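Local coordinates for trehalose-6-phosphate phosphatase (Candida albicans, PDB 5DXF), which belongs to glycosyltransferase family 20, a group with the GT-B architecture of two Rossmann-like lobes, at residues P361-T366 / D487-S492; K349-E354 / W476-V481; R393-Y398 / T404-Y409; D426-T431 / L442-C447. One frame throughout, in Å; residues are numbered along the deposited sequence.

Interaction 1: residues P361-T366 / D487-S492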
loop_
_atom_site.group_PDB
_atom_site.type_symbol
_atom_site.label_atom_id
_atom_site.label_comp_id
_atom_site.label_asym_id
_atom_site.label_seq_id
_atom_site.Cartn_x
_atom_site.Cartn_y
_atom_site.Cartn_z
ATOM N N PRO A 361 -19.915 -16.705 24.437
ATOM C CA PRO A 361 -19.341 -17.927 25.011
ATOM C C PRO A 361 -19.353 -19.082 24.015
ATOM O O PRO A 361 -18.572 -20.024 24.144
ATOM C CB PRO A 361 -20.261 -18.230 26.199
ATOM C CG PRO A 361 -20.948 -16.942 26.498
ATOM C CD PRO A 361 -21.104 -16.257 25.180
ATOM N N GLU A 362 -20.246 -18.998 23.036
ATOM C CA GLU A 362 -20.386 -20.016 22.003
ATOM C C GLU A 362 -19.139 -20.136 21.133
ATOM O O GLU A 362 -18.816 -21.217 20.639
ATOM C CB GLU A 362 -21.597 -19.698 21.126
ATOM C CG GLU A 362 -21.705 -18.220 20.784
ATOM C CD GLU A 362 -22.838 -17.914 19.829
ATOM O OE1 GLU A 362 -23.213 -18.808 19.042
ATOM O OE2 GLU A 362 -23.354 -16.777 19.866
ATOM N N TRP A 363 -18.440 -19.021 20.950
ATOM C CA TRP A 363 -17.294 -18.978 20.050
ATOM C C TRP A 363 -15.961 -19.122 20.780
ATOM O O TRP A 363 -14.909 -19.203 20.148
ATOM C CB TRP A 363 -17.312 -17.682 19.242
ATOM C CG TRP A 363 -18.420 -17.633 18.236
ATOM C CD1 TRP A 363 -19.577 -16.918 18.326
ATOM C CD2 TRP A 363 -18.479 -18.341 16.992
ATOM N NE1 TRP A 363 -20.351 -17.130 17.211
ATOM C CE2 TRP A 363 -19.700 -18.000 16.378
ATOM C CE3 TRP A 363 -17.621 -19.228 16.337
ATOM C CZ2 TRP A 363 -20.081 -18.514 15.141
ATOM C CZ3 TRP A 363 -18.000 -19.735 15.110
ATOM C CH2 TRP A 363 -19.219 -19.378 14.524
ATOM N N ARG A 364 -16.006 -19.151 22.107
ATOM C CA ARG A 364 -14.818 -19.468 22.886
ATOM C C ARG A 364 -14.405 -20.904 22.567
ATOM O O ARG A 364 -15.251 -21.728 22.215
ATOM C CB ARG A 364 -15.079 -19.281 24.382
ATOM C CG ARG A 364 -15.470 -17.856 24.749
ATOM C CD ARG A 364 -15.934 -17.730 26.190
ATOM N NE ARG A 364 -16.558 -16.431 26.430
ATOM C CZ ARG A 364 -17.154 -16.079 27.565
ATOM N NH1 ARG A 364 -17.214 -16.931 28.580
ATOM N NH2 ARG A 364 -17.695 -14.874 27.684
ATOM N N GLU A 365 -13.102 -21.174 22.661
ATOM C CA GLU A 365 -12.491 -22.466 22.320
ATOM C C GLU A 365 -12.487 -22.781 20.820
ATOM O O GLU A 365 -11.764 -23.672 20.379
ATOM C CB GLU A 365 -13.180 -23.619 23.060
ATOM C CG GLU A 365 -13.042 -23.591 24.568
ATOM C CD GLU A 365 -13.759 -24.754 25.227
ATOM O OE1 GLU A 365 -14.988 -24.878 25.041
ATOM O OE2 GLU A 365 -13.093 -25.549 25.923
ATOM N N THR A 366 -13.280 -22.057 20.035
ATOM C CA THR A 366 -13.464 -22.416 18.631
ATOM C C THR A 366 -12.969 -21.375 17.626
ATOM O O THR A 366 -12.877 -21.665 16.435
ATOM C CB THR A 366 -14.949 -22.699 18.327
ATOM O OG1 THR A 366 -15.762 -21.668 18.903
ATOM C CG2 THR A 366 -15.364 -24.042 18.907
ATOM N N ASP A 487 -21.990 -11.855 13.386
ATOM C CA ASP A 487 -22.909 -11.866 12.249
ATOM C C ASP A 487 -22.304 -12.532 11.016
ATOM O O ASP A 487 -22.978 -13.290 10.319
ATOM C CB ASP A 487 -23.338 -10.443 11.893
ATOM C CG ASP A 487 -24.373 -9.888 12.848
ATOM O OD1 ASP A 487 -24.644 -10.532 13.883
ATOM O OD2 ASP A 487 -24.913 -8.797 12.564
ATOM N N ALA A 488 -21.036 -12.238 10.752
ATOM C CA ALA A 488 -20.350 -12.749 9.573
ATOM C C ALA A 488 -20.068 -14.239 9.701
ATOM O O ALA A 488 -20.132 -14.974 8.715
ATOM C CB ALA A 488 -19.059 -11.986 9.340
ATOM N N LEU A 489 -19.755 -14.681 10.914
ATOM C CA LEU A 489 -19.519 -16.100 11.149
ATOM C C LEU A 489 -20.803 -16.914 11.003
ATOM O O LEU A 489 -20.761 -18.100 10.676
ATOM C CB LEU A 489 -18.914 -16.326 12.534
ATOM C CG LEU A 489 -17.469 -15.867 12.729
ATOM C CD1 LEU A 489 -16.948 -16.323 14.082
ATOM C CD2 LEU A 489 -16.586 -16.384 11.605
ATOM N N MET A 490 -21.944 -16.273 11.240
ATOM C CA MET A 490 -23.228 -16.966 11.217
ATOM C C MET A 490 -24.001 -16.764 9.918
ATOM O O MET A 490 -25.181 -17.110 9.836
ATOM C CB MET A 490 -24.092 -16.516 12.398
ATOM C CG MET A 490 -23.667 -17.093 13.736
ATOM S SD MET A 490 -23.484 -18.887 13.682
ATOM C CE MET A 490 -23.518 -19.284 15.427
ATOM N N LEU A 491 -23.342 -16.204 8.910
ATOM C CA LEU A 491 -23.972 -15.989 7.611
ATOM C C LEU A 491 -24.431 -17.303 6.991
ATOM O O LEU A 491 -23.750 -18.321 7.103
ATOM C CB LEU A 491 -23.012 -15.279 6.653
ATOM C CG LEU A 491 -22.795 -13.781 6.861
ATOM C CD1 LEU A 491 -21.842 -13.241 5.810
ATOM C CD2 LEU A 491 -24.123 -13.042 6.817
ATOM N N SER A 492 -25.592 -17.280 6.344
ATOM C CA SER A 492 -26.071 -18.451 5.621
ATOM C C SER A 492 -25.170 -18.681 4.415
ATOM O O SER A 492 -24.462 -17.769 3.986
ATOM C CB SER A 492 -27.529 -18.275 5.188
ATOM O OG SER A 492 -27.642 -17.346 4.125
#

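Interaction 2: residues K349-E354 / W476-V481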
loop_
_atom_site.group_PDB
_atom_site.type_symbol
_atom_site.label_atom_id
_atom_site.label_comp_id
_atom_site.label_asym_id
_atom_site.label_seq_id
_atom_site.Cartn_x
_atom_site.Cartn_y
_atom_site.Cartn_z
ATOM N N LYS A 349 -8.478 -4.139 15.983
ATOM C CA LYS A 349 -8.846 -5.506 15.635
ATOM C C LYS A 349 -8.809 -6.404 16.867
ATOM O O LYS A 349 -9.729 -7.188 17.106
ATOM C CB LYS A 349 -7.910 -6.055 14.557
ATOM C CG LYS A 349 -8.255 -7.458 14.083
ATOM C CD LYS A 349 -7.195 -7.999 13.135
ATOM C CE LYS A 349 -6.905 -7.022 12.005
ATOM N NZ LYS A 349 -5.975 -7.601 10.995
ATOM N N LEU A 350 -7.743 -6.274 17.650
ATOM C CA LEU A 350 -7.567 -7.088 18.847
ATOM C C LEU A 350 -8.575 -6.732 19.937
ATOM O O LEU A 350 -9.054 -7.609 20.656
ATOM C CB LEU A 350 -6.144 -6.939 19.382
ATOM C CG LEU A 350 -5.041 -7.428 18.443
ATOM C CD1 LEU A 350 -3.676 -7.168 19.050
ATOM C CD2 LEU A 350 -5.218 -8.904 18.123
ATOM N N GLU A 351 -8.893 -5.447 20.059
ATOM C CA GLU A 351 -9.883 -5.005 21.034
ATOM C C GLU A 351 -11.268 -5.525 20.661
ATOM O O GLU A 351 -11.988 -6.071 21.504
ATOM C CB GLU A 351 -9.885 -3.478 21.144
ATOM C CG GLU A 351 -8.813 -2.942 22.083
ATOM C CD GLU A 351 -8.493 -1.481 21.844
ATOM O OE1 GLU A 351 -7.696 -0.914 22.623
ATOM O OE2 GLU A 351 -9.028 -0.902 20.877
ATOM N N GLY A 352 -11.626 -5.370 19.391
ATOM C CA GLY A 352 -12.882 -5.898 18.890
ATOM C C GLY A 352 -12.972 -7.403 19.065
ATOM O O GLY A 352 -14.036 -7.938 19.382
ATOM N N PHE A 353 -11.848 -8.089 18.864
ATOM C CA PHE A 353 -11.798 -9.541 19.007
ATOM C C PHE A 353 -11.999 -9.955 20.456
ATOM O O PHE A 353 -12.710 -10.921 20.745
ATOM C CB PHE A 353 -10.469 -10.091 18.487
ATOM C CG PHE A 353 -10.337 -11.583 18.620
ATOM C CD1 PHE A 353 -11.353 -12.424 18.188
ATOM C CD2 PHE A 353 -9.193 -12.146 19.161
ATOM C CE1 PHE A 353 -11.232 -13.798 18.304
ATOM C CE2 PHE A 353 -9.067 -13.518 19.278
ATOM C CZ PHE A 353 -10.086 -14.345 18.849
ATOM N N GLU A 354 -11.363 -9.222 21.364
ATOM C CA GLU A 354 -11.535 -9.475 22.785
ATOM C C GLU A 354 -12.989 -9.291 23.198
ATOM O O GLU A 354 -13.561 -10.163 23.853
ATOM C CB GLU A 354 -10.639 -8.558 23.611
ATOM C CG GLU A 354 -10.844 -8.719 25.104
ATOM C CD GLU A 354 -9.916 -7.847 25.912
ATOM O OE1 GLU A 354 -9.335 -6.903 25.335
ATOM O OE2 GLU A 354 -9.760 -8.102 27.125
ATOM N N TRP A 476 -13.072 1.693 15.407
ATOM C CA TRP A 476 -13.030 2.309 16.726
ATOM C C TRP A 476 -14.139 1.759 17.615
ATOM O O TRP A 476 -13.996 1.691 18.835
ATOM C CB TRP A 476 -13.145 3.829 16.612
ATOM C CG TRP A 476 -12.077 4.441 15.764
ATOM C CD1 TRP A 476 -12.194 4.852 14.468
ATOM C CD2 TRP A 476 -10.724 4.705 16.149
ATOM N NE1 TRP A 476 -10.999 5.359 14.023
ATOM C CE2 TRP A 476 -10.079 5.281 15.036
ATOM C CE3 TRP A 476 -9.994 4.513 17.326
ATOM C CZ2 TRP A 476 -8.741 5.667 15.065
ATOM C CZ3 TRP A 476 -8.666 4.896 17.353
ATOM C CH2 TRP A 476 -8.053 5.466 16.231
ATOM N N ASP A 477 -15.247 1.370 16.993
ATOM C CA ASP A 477 -16.358 0.770 17.717
ATOM C C ASP A 477 -16.122 -0.728 17.900
ATOM O O ASP A 477 -16.505 -1.535 17.055
ATOM C CB ASP A 477 -17.676 1.024 16.982
ATOM C CG ASP A 477 -18.888 0.671 17.817
ATOM O OD1 ASP A 477 -20.012 0.690 17.275
ATOM O OD2 ASP A 477 -18.716 0.371 19.017
ATOM N N SER A 478 -15.448 -1.075 18.979
ATOM C CA SER A 478 -15.077 -2.450 19.246
ATOM C C SER A 478 -16.265 -3.358 19.463
ATOM O O SER A 478 -16.280 -4.489 19.003
ATOM C CB SER A 478 -14.134 -2.508 20.435
ATOM O OG SER A 478 -13.007 -1.697 20.186
ATOM N N VAL A 479 -17.257 -2.856 20.176
ATOM C CA VAL A 479 -18.450 -3.623 20.438
ATOM C C VAL A 479 -19.162 -3.929 19.127
ATOM O O VAL A 479 -19.686 -5.012 18.942
ATOM C CB VAL A 479 -19.351 -2.895 21.440
ATOM C CG1 VAL A 479 -19.367 -1.408 21.153
ATOM C CG2 VAL A 479 -20.746 -3.483 21.457
ATOM N N GLY A 480 -19.177 -2.958 18.226
ATOM C CA GLY A 480 -19.707 -3.143 16.893
ATOM C C GLY A 480 -18.946 -4.147 16.064
ATOM O O GLY A 480 -19.531 -4.943 15.357
ATOM N N VAL A 481 -17.626 -4.098 16.158
ATOM C CA VAL A 481 -16.739 -5.057 15.508
ATOM C C VAL A 481 -17.072 -6.477 15.961
ATOM O O VAL A 481 -17.140 -7.401 15.150
ATOM C CB VAL A 481 -15.256 -4.752 15.807
ATOM C CG1 VAL A 481 -14.370 -5.919 15.401
ATOM C CG2 VAL A 481 -14.821 -3.475 15.098
#

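Interaction 3: residues R393-Y398 / T404-Y409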
loop_
_atom_site.group_PDB
_atom_site.type_symbol
_atom_site.label_atom_id
_atom_site.label_comp_id
_atom_site.label_asym_id
_atom_site.label_seq_id
_atom_site.Cartn_x
_atom_site.Cartn_y
_atom_site.Cartn_z
ATOM N N ARG A 393 -3.162 -10.545 26.980
ATOM C CA ARG A 393 -4.371 -10.509 27.801
ATOM C C ARG A 393 -5.431 -11.487 27.293
ATOM O O ARG A 393 -6.007 -12.252 28.073
ATOM C CB ARG A 393 -4.949 -9.094 27.844
ATOM C CG ARG A 393 -5.829 -8.812 29.054
ATOM C CD ARG A 393 -6.767 -7.641 28.784
ATOM N NE ARG A 393 -6.080 -6.550 28.096
ATOM C CZ ARG A 393 -6.666 -5.705 27.252
ATOM N NH1 ARG A 393 -7.959 -5.818 26.983
ATOM N NH2 ARG A 393 -5.959 -4.744 26.670
ATOM N N ILE A 394 -5.680 -11.455 25.986
ATOM C CA ILE A 394 -6.658 -12.340 25.359
ATOM C C ILE A 394 -6.272 -13.809 25.518
ATOM O O ILE A 394 -7.105 -14.641 25.880
ATOM C CB ILE A 394 -6.826 -12.022 23.856
ATOM C CG1 ILE A 394 -7.332 -10.592 23.666
ATOM C CG2 ILE A 394 -7.777 -13.008 23.202
ATOM C CD1 ILE A 394 -7.511 -10.197 22.218
ATOM N N ASN A 395 -5.007 -14.126 25.255
ATOM C CA ASN A 395 -4.536 -15.500 25.392
ATOM C C ASN A 395 -4.533 -15.967 26.844
ATOM O O ASN A 395 -4.747 -17.146 27.123
ATOM C CB ASN A 395 -3.139 -15.655 24.791
ATOM C CG ASN A 395 -3.141 -15.529 23.282
ATOM O OD1 ASN A 395 -4.185 -15.648 22.639
ATOM N ND2 ASN A 395 -1.968 -15.295 22.706
ATOM N N SER A 396 -4.283 -15.046 27.767
ATOM C CA SER A 396 -4.342 -15.375 29.185
ATOM C C SER A 396 -5.773 -15.662 29.621
ATOM O O SER A 396 -6.021 -16.568 30.418
ATOM C CB SER A 396 -3.758 -14.243 30.032
ATOM O OG SER A 396 -4.061 -14.431 31.403
ATOM N N LYS A 397 -6.714 -14.888 29.092
ATOM C CA LYS A 397 -8.101 -14.997 29.527
ATOM C C LYS A 397 -8.838 -16.179 28.899
ATOM O O LYS A 397 -9.558 -16.900 29.591
ATOM C CB LYS A 397 -8.859 -13.701 29.226
ATOM C CG LYS A 397 -10.311 -13.735 29.675
ATOM C CD LYS A 397 -10.881 -12.344 29.874
ATOM C CE LYS A 397 -12.278 -12.415 30.466
ATOM N NZ LYS A 397 -12.790 -11.068 30.830
ATOM N N TYR A 398 -8.656 -16.385 27.598
ATOM C CA TYR A 398 -9.443 -17.386 26.883
ATOM C C TYR A 398 -8.630 -18.554 26.341
ATOM O O TYR A 398 -9.188 -19.494 25.776
ATOM C CB TYR A 398 -10.202 -16.727 25.731
ATOM C CG TYR A 398 -11.208 -15.708 26.198
ATOM C CD1 TYR A 398 -12.389 -16.105 26.809
ATOM C CD2 TYR A 398 -10.975 -14.349 26.039
ATOM C CE1 TYR A 398 -13.311 -15.182 27.245
ATOM C CE2 TYR A 398 -11.892 -13.416 26.470
ATOM C CZ TYR A 398 -13.059 -13.838 27.073
ATOM O OH TYR A 398 -13.976 -12.915 27.507
ATOM N N THR A 404 -5.058 -21.627 21.514
ATOM C CA THR A 404 -4.522 -20.273 21.591
ATOM C C THR A 404 -5.294 -19.352 20.647
ATOM O O THR A 404 -5.150 -19.443 19.427
ATOM C CB THR A 404 -3.022 -20.234 21.244
ATOM O OG1 THR A 404 -2.297 -21.070 22.154
ATOM C CG2 THR A 404 -2.487 -18.811 21.337
ATOM N N PRO A 405 -6.127 -18.468 21.220
ATOM C CA PRO A 405 -7.018 -17.551 20.495
ATOM C C PRO A 405 -6.295 -16.658 19.489
ATOM O O PRO A 405 -6.759 -16.534 18.354
ATOM C CB PRO A 405 -7.636 -16.710 21.615
ATOM C CG PRO A 405 -7.567 -17.577 22.815
ATOM C CD PRO A 405 -6.282 -18.335 22.678
ATOM N N VAL A 406 -5.190 -16.038 19.898
ATOM C CA VAL A 406 -4.434 -15.174 18.996
ATOM C C VAL A 406 -3.043 -15.724 18.689
ATOM O O VAL A 406 -2.248 -15.977 19.594
ATOM C CB VAL A 406 -4.275 -13.753 19.566
ATOM C CG1 VAL A 406 -3.503 -12.881 18.584
ATOM C CG2 VAL A 406 -5.632 -13.146 19.858
ATOM N N LEU A 407 -2.759 -15.906 17.404
ATOM C CA LEU A 407 -1.430 -16.301 16.962
ATOM C C LEU A 407 -0.768 -15.134 16.244
ATOM O O LEU A 407 -1.300 -14.619 15.258
ATOM C CB LEU A 407 -1.501 -17.532 16.056
ATOM C CG LEU A 407 -1.930 -18.821 16.763
ATOM C CD1 LEU A 407 -2.240 -19.935 15.774
ATOM C CD2 LEU A 407 -0.871 -19.262 17.763
ATOM N N HIS A 408 0.388 -14.715 16.752
ATOM C CA HIS A 408 1.088 -13.554 16.212
ATOM C C HIS A 408 2.450 -13.928 15.633
ATOM O O HIS A 408 3.370 -14.295 16.366
ATOM C CB HIS A 408 1.259 -12.484 17.292
ATOM C CG HIS A 408 1.708 -11.159 16.763
ATOM N ND1 HIS A 408 2.093 -10.123 17.588
ATOM C CD2 HIS A 408 1.827 -10.693 15.498
ATOM C CE1 HIS A 408 2.432 -9.079 16.853
ATOM N NE2 HIS A 408 2.280 -9.400 15.580
ATOM N N TYR A 409 2.571 -13.817 14.315
ATOM C CA TYR A 409 3.825 -14.095 13.630
ATOM C C TYR A 409 4.441 -12.796 13.131
ATOM O O TYR A 409 3.835 -12.090 12.327
ATOM C CB TYR A 409 3.603 -15.062 12.464
ATOM C CG TYR A 409 2.940 -16.361 12.856
ATOM C CD1 TYR A 409 3.682 -17.419 13.364
ATOM C CD2 TYR A 409 1.572 -16.532 12.710
ATOM C CE1 TYR A 409 3.075 -18.609 13.723
ATOM C CE2 TYR A 409 0.957 -17.714 13.064
ATOM C CZ TYR A 409 1.711 -18.750 13.570
ATOM O OH TYR A 409 1.099 -19.930 13.922
#

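Interaction 4: residues D426-T431 / L442-C447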
loop_
_atom_site.group_PDB
_atom_site.type_symbol
_atom_site.label_atom_id
_atom_site.label_comp_id
_atom_site.label_asym_id
_atom_site.label_seq_id
_atom_site.Cartn_x
_atom_site.Cartn_y
_atom_site.Cartn_z
ATOM N N ASP A 426 -11.601 -18.521 7.366
ATOM C CA ASP A 426 -13.042 -18.463 7.433
ATOM C C ASP A 426 -13.501 -17.015 7.571
ATOM O O ASP A 426 -14.670 -16.706 7.420
ATOM C CB ASP A 426 -13.552 -19.304 8.602
ATOM C CG ASP A 426 -13.180 -20.775 8.475
ATOM O OD1 ASP A 426 -13.732 -21.470 7.595
ATOM O OD2 ASP A 426 -12.338 -21.238 9.265
ATOM N N LEU A 427 -12.558 -16.132 7.871
ATOM C CA LEU A 427 -12.841 -14.712 8.002
ATOM C C LEU A 427 -11.639 -13.861 7.635
ATOM O O LEU A 427 -10.509 -14.269 7.806
ATOM C CB LEU A 427 -13.261 -14.390 9.431
ATOM C CG LEU A 427 -14.257 -13.261 9.655
ATOM C CD1 LEU A 427 -14.059 -12.638 11.014
ATOM C CD2 LEU A 427 -14.166 -12.200 8.583
ATOM N N ALA A 428 -11.897 -12.667 7.146
ATOM C CA ALA A 428 -10.869 -11.685 6.965
ATOM C C ALA A 428 -11.355 -10.452 7.684
ATOM O O ALA A 428 -12.511 -10.103 7.578
ATOM C CB ALA A 428 -10.662 -11.399 5.501
ATOM N N LEU A 429 -10.483 -9.812 8.442
ATOM C CA LEU A 429 -10.857 -8.593 9.158
ATOM C C LEU A 429 -9.848 -7.481 8.890
ATOM O O LEU A 429 -8.682 -7.583 9.268
ATOM C CB LEU A 429 -10.978 -8.856 10.667
ATOM C CG LEU A 429 -11.466 -7.714 11.567
ATOM C CD1 LEU A 429 -12.686 -7.037 10.959
ATOM C CD2 LEU A 429 -11.781 -8.230 12.971
ATOM N N ILE A 430 -10.305 -6.423 8.226
ATOM C CA ILE A 430 -9.465 -5.254 7.978
ATOM C C ILE A 430 -9.974 -4.079 8.806
ATOM O O ILE A 430 -11.124 -3.668 8.657
ATOM C CB ILE A 430 -9.441 -4.873 6.483
ATOM C CG1 ILE A 430 -9.088 -6.091 5.625
ATOM C CG2 ILE A 430 -8.474 -3.726 6.231
ATOM C CD1 ILE A 430 -7.798 -6.770 6.031
ATOM N N THR A 431 -9.116 -3.547 9.675
ATOM C CA THR A 431 -9.510 -2.516 10.638
ATOM C C THR A 431 -8.667 -1.251 10.494
ATOM O O THR A 431 -8.527 -0.474 11.440
ATOM C CB THR A 431 -9.385 -3.034 12.082
ATOM O OG1 THR A 431 -8.076 -3.588 12.274
ATOM C CG2 THR A 431 -10.416 -4.113 12.349
ATOM N N LEU A 442 -8.305 -7.422 -1.115
ATOM C CA LEU A 442 -8.494 -7.832 -2.501
ATOM C C LEU A 442 -7.949 -9.241 -2.740
ATOM O O LEU A 442 -8.648 -10.111 -3.285
ATOM C CB LEU A 442 -7.816 -6.833 -3.440
ATOM C CG LEU A 442 -8.138 -5.351 -3.230
ATOM C CD1 LEU A 442 -7.255 -4.477 -4.111
ATOM C CD2 LEU A 442 -9.608 -5.076 -3.503
ATOM N N GLU A 443 -6.703 -9.460 -2.323
ATOM C CA GLU A 443 -6.081 -10.780 -2.422
ATOM C C GLU A 443 -6.920 -11.857 -1.731
ATOM O O GLU A 443 -7.085 -12.960 -2.255
ATOM C CB GLU A 443 -4.672 -10.751 -1.829
ATOM C CG GLU A 443 -3.601 -10.331 -2.821
ATOM C CD GLU A 443 -2.342 -9.818 -2.151
ATOM O OE1 GLU A 443 -1.345 -9.577 -2.865
ATOM O OE2 GLU A 443 -2.350 -9.650 -0.914
ATOM N N PHE A 444 -7.449 -11.522 -0.558
ATOM C CA PHE A 444 -8.321 -12.422 0.189
ATOM C C PHE A 444 -9.573 -12.767 -0.610
ATOM O O PHE A 444 -9.975 -13.936 -0.680
ATOM C CB PHE A 444 -8.710 -11.795 1.530
ATOM C CG PHE A 444 -9.833 -12.506 2.236
ATOM C CD1 PHE A 444 -9.584 -13.635 3.002
ATOM C CD2 PHE A 444 -11.137 -12.038 2.144
ATOM C CE1 PHE A 444 -10.613 -14.289 3.658
ATOM C CE2 PHE A 444 -12.172 -12.687 2.794
ATOM C CZ PHE A 444 -11.910 -13.813 3.554
ATOM N N VAL A 445 -10.191 -11.747 -1.202
ATOM C CA VAL A 445 -11.396 -11.955 -1.997
ATOM C C VAL A 445 -11.102 -12.898 -3.162
ATOM O O VAL A 445 -11.903 -13.787 -3.458
ATOM C CB VAL A 445 -11.974 -10.623 -2.529
ATOM C CG1 VAL A 445 -13.088 -10.883 -3.524
ATOM C CG2 VAL A 445 -12.492 -9.771 -1.381
ATOM N N ILE A 446 -9.950 -12.717 -3.810
ATOM C CA ILE A 446 -9.546 -13.656 -4.858
ATOM C C ILE A 446 -9.413 -15.072 -4.296
ATOM O O ILE A 446 -9.900 -16.043 -4.886
ATOM C CB ILE A 446 -8.204 -13.267 -5.516
ATOM C CG1 ILE A 446 -8.332 -11.965 -6.302
ATOM C CG2 ILE A 446 -7.722 -14.380 -6.434
ATOM C CD1 ILE A 446 -7.066 -11.598 -7.030
ATOM N N CYS A 447 -8.757 -15.176 -3.146
ATOM C CA CYS A 447 -8.483 -16.467 -2.524
ATOM C C CYS A 447 -9.738 -17.163 -2.015
ATOM O O CYS A 447 -9.700 -18.348 -1.687
ATOM C CB CYS A 447 -7.494 -16.298 -1.367
ATOM S SG CYS A 447 -5.797 -15.935 -1.870
#

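Interaction 1: residues P361-T366 / D487-S492
W363 donates the N-H of its indole NE1 to OD1 of N486, one turn before L489 in helix 478-489, and packs its ring on L489 and M490 at the end of that helix. The contact lies in the second Rossmann-like lobe of the GT-B fold. It combines a CH-pi contact with a Met-aromatic one. L489 lays CD1 over one face of the indole. L489 CD1 is 3.6 Å from the centroid of the W363 six-membered ring and only 6° off the ring normal. L489 CB adds a second touch, 3.6 Å from W363 CZ2. M490 is the first residue to leave the helix. Its chain bends at chi2 (-51°), which brings the sulfur to the rim of the tryptophan instead of over it. M490 SD is 5.1 Å from the centroid of the same W363 six-membered ring, at the edge. F356, in helix 346-359, meets the indole with planes about 40° apart. Behind W363 the chain turns, with T366 N bonded to W363 O at 3.3 Å. R364 uses NE and NH2 on the carbonyls of L357 and D358, which ties the turn to the end of helix 346-359. E362 is exposed and reaches the methionine with one carboxylate oxygen. E362 OE1 lies 3.7 Å from M490 CE, and that methyl is also 3.5 Å from W363 CZ2.

Interaction 2: residues K349-E354 / W476-V481
S478 and V481 carry this contact from their side, and both rest on helix 346-359 at G352. D477 comes first, at the N-cap of helix 478-489. Its OD2 accepts a weak bond from G480 N, but the position of that oxygen is doubtful. The first turn is better marked by V481 N, which donates to D477 O at 2.9 Å. S478 follows and points toward the other helix. S478 OG is turned beside its own backbone N (chi1 -57°) and lies 3.7 Å from E351 CB. S478 O lies beside G352, 3.7 Å from G352 CA. Because G352 has no side chain, the two backbones come close here: S478 CA and G352 CA are 4.1 Å apart. Both helices belong to the second Rossmann-like lobe of the GT-B fold. L350 of helix 346-359 packs on strand 367-374 and helix 381-398, and F353 on strand 367-374. G480 turns its carbonyl to T484 OG1 further along its own helix. V481, one turn after S478, is buried. V481 CG1 stands anti to the backbone N (chi1 167°) and touches G352 CA at 3.8 Å.

Interaction 3: residues R393-Y398 / T404-Y409
N395, on helix 381-398, reaches V406 at the start of strand 406-409 with its whole side-chain amide. From CB the chain runs beside its own backbone N (chi1 -69°). CG passes the methyl of T404, with N395 CG 3.9 Å from T404 CG2. N395 OD1 then accepts from V406 N at 2.9 Å, in the carbonyl plane and on a lone pair. P405 lies alongside, with P405 CD 3.4 Å from N395 OD1. On the other branch, N395 ND2 donates to V406 O at 3.2 Å. That bond also uses a lone pair of the V406 carbonyl, and the oxygen sits 16° out of the asparagine amide plane. The two bonds fix the rotation of the amide. They also supply partners for both backbone polar groups of V406. P405 and L407, on either side of V406, pair with L369 of strand 367-374, while 406-409 is an edge strand of the lobe's parallel sheet. The asparagine thus fills in where a further strand would bond. Strand 367-374, helix 381-398 and strand 406-409 form a beta-alpha-beta unit, and the contact lies where the chain leaves the helix and returns to the sheet. Beside the amide the packing is apolar. I394 CG2 lies 4.0 Å from V406 CG2 and touches P405 CB too. At the helix end, Y398 CB meets P405 CG at 4.0 Å.

Interaction 4: residues D426-T431 / L442-C447
F444 holds its CG anti to the backbone N (chi1 168°), and chi2 of 82° turns a flat face of the ring to A428. The phenyl thereby leaves helix 439-447 toward strand 428-430. A428 answers with its one methyl. A428 CB lies over the face of the F444 ring, about 5° off the normal, a CH-pi contact in kind. The model sets this methyl too near the ring for its spacing to be trusted. The ring also reaches the backbone of 426-431: F444 CZ is 3.8 Å from A428 N and 4.1 Å from L427 C. A428 brings only a methyl to the contact, and A428 CA and F444 CA are 7.3 Å apart. Strand 428-430, helix 439-447 and strand 455-458 make a beta-alpha-beta unit of the second Rossmann-like lobe. F444 is the residue by which 442-447 packs on 426-431. L455 of the neighbouring strand touches both F444 and A428. A428 is itself bonded through its backbone to P454 and I456. Other residues of the helix face elsewhere. V445 packs on helix 493-509, and I446 on helix 303-311. E443 directs OE2 to the hydroxyl of Y418. Within the helix, I446 N donates to L442 O at 3.0 Å and C447 N to E443 O at 2.9 Å.

All four contacts lie in the second Rossmann-like lobe, on one side of the chain's centre. Interactions 1 and 2 share helix 478-489, and their centres are about 15 Å apart. Along the chain their segments alternate. Interactions 3 and 4 come one after the other between the two segments of each. Interaction 2 touches both of these. E354 forms a salt bridge of doubtful modelled length with R393 of interaction 3, and K349 NZ gives a weak bond to L429 O of interaction 4. R364 of interaction 1 packs on Y398 of interaction 3. Interactions 3 and 4 belong to two separate beta-alpha-beta units, about 21 Å apart between contact centres. Through interactions 1 and 2, helix 478-489 packs back on helix 346-359 and the loop that follows it.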